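Local atomic coordinates of LPXTG cell wall surface protein (Streptococcus gordonii, PDB entry 4IGB), a protein that is anchored to the peptidoglycan of the streptococcal cell wall and probably mediates adhesion through its exposed N-terminal region. Residues Thr300-Phe305 with Ile378-Thr383. Sequence-based numbering, arbitrary orientation.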
ATOM      1  N   THR D 300     -25.301  12.678  25.326  1.00 28.55           N
ATOM      2  CA  THR D 300     -23.968  13.224  25.148  1.00 24.09           C
ATOM      3  C   THR D 300     -22.984  12.174  24.608  1.00 33.99           C
ATOM      4  O   THR D 300     -22.889  11.058  25.134  1.00 31.88           O
ATOM      5  CB  THR D 300     -23.447  13.833  26.474  1.00 39.56           C
ATOM      6  OG1 THR D 300     -24.391  14.802  26.966  1.00 34.52           O
ATOM      7  CG2 THR D 300     -22.079  14.486  26.272  1.00 27.44           C
ATOM      8  N   TYR D 301     -22.258  12.541  23.556  1.00 27.77           N
ATOM      9  CA  TYR D 301     -21.273  11.652  22.955  1.00 23.09           C
ATOM     10  C   TYR D 301     -19.860  12.111  23.254  1.00 31.81           C
ATOM     11  O   TYR D 301     -19.519  13.277  23.054  1.00 30.19           O
ATOM     12  CB  TYR D 301     -21.443  11.588  21.443  1.00 26.53           C
ATOM     13  CG  TYR D 301     -22.718  10.941  20.983  1.00 27.20           C
ATOM     14  CD1 TYR D 301     -22.845   9.558  20.944  1.00 26.27           C
ATOM     15  CD2 TYR D 301     -23.795  11.715  20.565  1.00 34.55           C
ATOM     16  CE1 TYR D 301     -24.014   8.958  20.504  1.00 24.80           C
ATOM     17  CE2 TYR D 301     -24.969  11.128  20.121  1.00 27.78           C
ATOM     18  CZ  TYR D 301     -25.078   9.752  20.095  1.00 26.91           C
ATOM     19  OH  TYR D 301     -26.250   9.173  19.660  1.00 25.52           O
ATOM     20  N   LYS D 302     -19.034  11.190  23.730  1.00 25.57           N
ATOM     21  CA  LYS D 302     -17.633  11.493  23.951  1.00 25.43           C
ATOM     22  C   LYS D 302     -16.840  10.634  22.983  1.00 29.10           C
ATOM     23  O   LYS D 302     -16.962   9.408  22.985  1.00 33.26           O
ATOM     24  CB  LYS D 302     -17.238  11.207  25.399  1.00 26.17           C
ATOM     25  CG  LYS D 302     -15.810  11.586  25.759  1.00 27.10           C
ATOM     26  CD  LYS D 302     -15.571  11.361  27.246  1.00 35.26           C
ATOM     27  CE  LYS D 302     -14.095  11.397  27.595  1.00 48.24           C
ATOM     28  NZ  LYS D 302     -13.887  11.249  29.067  1.00 50.58           N
ATOM     29  N   ALA D 303     -16.063  11.289  22.133  1.00 24.89           N
ATOM     30  CA  ALA D 303     -15.249  10.589  21.151  1.00 28.82           C
ATOM     31  C   ALA D 303     -13.790  10.907  21.421  1.00 24.78           C
ATOM     32  O   ALA D 303     -13.398  12.069  21.441  1.00 34.63           O
ATOM     33  CB  ALA D 303     -15.636  11.008  19.736  1.00 21.27           C
ATOM     34  N   THR D 304     -12.989   9.877  21.635  1.00 19.94           N
ATOM     35  CA  THR D 304     -11.584  10.078  21.914  1.00 18.31           C
ATOM     36  C   THR D 304     -10.739   9.670  20.714  1.00 26.64           C
ATOM     37  O   THR D 304     -10.668   8.500  20.374  1.00 25.82           O
ATOM     38  CB  THR D 304     -11.164   9.325  23.180  1.00 25.33           C
ATOM     39  OG1 THR D 304     -11.908   9.841  24.288  1.00 30.53           O
ATOM     40  CG2 THR D 304      -9.671   9.497  23.451  1.00 31.31           C
ATOM     41  N   PHE D 305     -10.116  10.652  20.074  1.00 23.79           N
ATOM     42  CA  PHE D 305      -9.302  10.404  18.907  1.00 25.38           C
ATOM     43  C   PHE D 305      -7.832  10.389  19.310  1.00 31.74           C
ATOM     44  O   PHE D 305      -7.279  11.400  19.739  1.00 26.13           O
ATOM     45  CB  PHE D 305      -9.569  11.463  17.834  1.00 17.27           C
ATOM     46  CG  PHE D 305     -11.023  11.552  17.424  1.00 21.18           C
ATOM     47  CD1 PHE D 305     -11.912  12.349  18.131  1.00 20.87           C
ATOM     48  CD2 PHE D 305     -11.500  10.821  16.354  1.00 19.95           C
ATOM     49  CE1 PHE D 305     -13.245  12.426  17.763  1.00 20.50           C
ATOM     50  CE2 PHE D 305     -12.834  10.892  15.985  1.00 24.40           C
ATOM     51  CZ  PHE D 305     -13.701  11.690  16.693  1.00 21.16           C
ATOM     52  N   ILE D 378     -10.289  14.890  22.565  1.00 28.35           N
ATOM     53  CA  ILE D 378     -11.603  14.461  23.017  1.00 28.92           C
ATOM     54  C   ILE D 378     -12.622  15.438  22.482  1.00 34.95           C
ATOM     55  O   ILE D 378     -12.542  16.634  22.752  1.00 41.08           O
ATOM     56  CB  ILE D 378     -11.717  14.483  24.551  1.00 33.82           C
ATOM     57  CG1 ILE D 378     -10.351  14.271  25.206  1.00 39.65           C
ATOM     58  CG2 ILE D 378     -12.735  13.463  25.032  1.00 33.49           C
ATOM     59  CD1 ILE D 378      -9.837  12.883  25.079  1.00 43.55           C
ATOM     60  N   ILE D 379     -13.570  14.944  21.704  1.00 30.97           N
ATOM     61  CA  ILE D 379     -14.684  15.768  21.296  1.00 23.38           C
ATOM     62  C   ILE D 379     -15.918  15.286  22.047  1.00 36.01           C
ATOM     63  O   ILE D 379     -16.334  14.139  21.898  1.00 36.85           O
ATOM     64  CB  ILE D 379     -14.928  15.694  19.777  1.00 34.43           C
ATOM     65  CG1 ILE D 379     -13.629  15.960  19.011  1.00 27.12           C
ATOM     66  CG2 ILE D 379     -15.981  16.693  19.358  1.00 27.12           C
ATOM     67  CD1 ILE D 379     -13.810  15.986  17.516  1.00 27.15           C
ATOM     68  N   THR D 380     -16.478  16.152  22.887  1.00 31.69           N
ATOM     69  CA  THR D 380     -17.724  15.847  23.571  1.00 26.08           C
ATOM     70  C   THR D 380     -18.878  16.575  22.871  1.00 31.63           C
ATOM     71  O   THR D 380     -18.902  17.806  22.822  1.00 30.19           O
ATOM     72  CB  THR D 380     -17.654  16.259  25.049  1.00 29.67           C
ATOM     73  OG1 THR D 380     -16.501  15.660  25.660  1.00 35.64           O
ATOM     74  CG2 THR D 380     -18.909  15.815  25.791  1.00 29.81           C
ATOM     75  N   TYR D 381     -19.816  15.811  22.316  1.00 30.78           N
ATOM     76  CA  TYR D 381     -20.959  16.380  21.613  1.00 24.51           C
ATOM     77  C   TYR D 381     -22.198  16.427  22.507  1.00 36.67           C
ATOM     78  O   TYR D 381     -22.647  15.394  23.011  1.00 37.85           O
ATOM     79  CB  TYR D 381     -21.317  15.553  20.379  1.00 26.78           C
ATOM     80  CG  TYR D 381     -20.188  15.275  19.419  1.00 34.64           C
ATOM     81  CD1 TYR D 381     -19.914  16.141  18.361  1.00 31.43           C
ATOM     82  CD2 TYR D 381     -19.418  14.129  19.544  1.00 30.51           C
ATOM     83  CE1 TYR D 381     -18.887  15.879  17.466  1.00 33.84           C
ATOM     84  CE2 TYR D 381     -18.392  13.855  18.655  1.00 31.62           C
ATOM     85  CZ  TYR D 381     -18.128  14.729  17.617  1.00 31.09           C
ATOM     86  OH  TYR D 381     -17.105  14.450  16.738  1.00 27.74           O
ATOM     87  N   LYS D 382     -22.766  17.616  22.684  1.00 30.62           N
ATOM     88  CA  LYS D 382     -24.038  17.739  23.384  1.00 31.97           C
ATOM     89  C   LYS D 382     -25.189  17.699  22.388  1.00 28.20           C
ATOM     90  O   LYS D 382     -25.221  18.457  21.414  1.00 35.33           O
ATOM     91  CB  LYS D 382     -24.087  19.010  24.233  1.00 36.32           C
ATOM     92  CG  LYS D 382     -23.229  18.935  25.488  1.00 43.47           C
ATOM     93  CD  LYS D 382     -23.320  20.208  26.315  1.00 53.47           C
ATOM     94  CE  LYS D 382     -22.562  20.062  27.631  1.00 59.98           C
ATOM     95  NZ  LYS D 382     -22.573  21.321  28.433  1.00 65.39           N
ATOM     96  N   THR D 383     -26.119  16.788  22.628  1.00 28.10           N
ATOM     97  CA  THR D 383     -27.290  16.643  21.776  1.00 38.71           C
ATOM     98  C   THR D 383     -28.524  16.402  22.648  1.00 40.36           C
ATOM     99  O   THR D 383     -28.408  16.045  23.823  1.00 36.84           O
ATOM    100  CB  THR D 383     -27.109  15.485  20.760  1.00 30.95           C
ATOM    101  OG1 THR D 383     -27.802  15.796  19.550  1.00 43.96           O
ATOM    102  CG2 THR D 383     -27.648  14.181  21.309  1.00 24.06           C
TER
HETATM  103  O   HOH W   1     -26.116  16.488  25.811  1.00 40.97           O
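With CG anti to the backbone N (chi1 -176°) and the chain extended beyond it, K302 lies across I378, whereas both T300 and T380 turn CG2 anti to their own N, which brings the two methyls together. These side chains line the outer face of an antiparallel strand pair in the adhesin-like N2 domain, where 300-305 runs between 283-291 and 378-383. Backbone bonds join Y301 with Y381 and A303 with I379, two successive hydrogen-bonded pairs. The Y381 N to Y301 O bond is the shortest at 2.7 Å. Alongside these bonds, the CA-H groups of T300, K302, I378 and T380 also point at carbonyl oxygens.

On the buried face, Y381 CD2 packs on CB of its direct partner Y301 at 3.8 Å, and F305 and Y381 also reach diagonally to I379 and A303. CE1 of F305 packs on CD1 of I379 at 3.6 Å, and CB of A303 meets the edge of the Y381 ring at CE2, 4.1 Å away. One face of that ring is covered by I379 CG2, 3.4 Å above its plane and offset toward the rim. M323, which touches F305 and I379, and L403, against F305, extend this apolar layer.

On the more exposed face, I378 bridges two neighbours: its CG2 touches K302 CE at 3.6 Å, and its CD1 lies alongside T304. At the far end, a water bound to T300 OG1 donates to T383 O, and nearby T300 CG2 presses on T380 CG2 at a tight 3.5 Å.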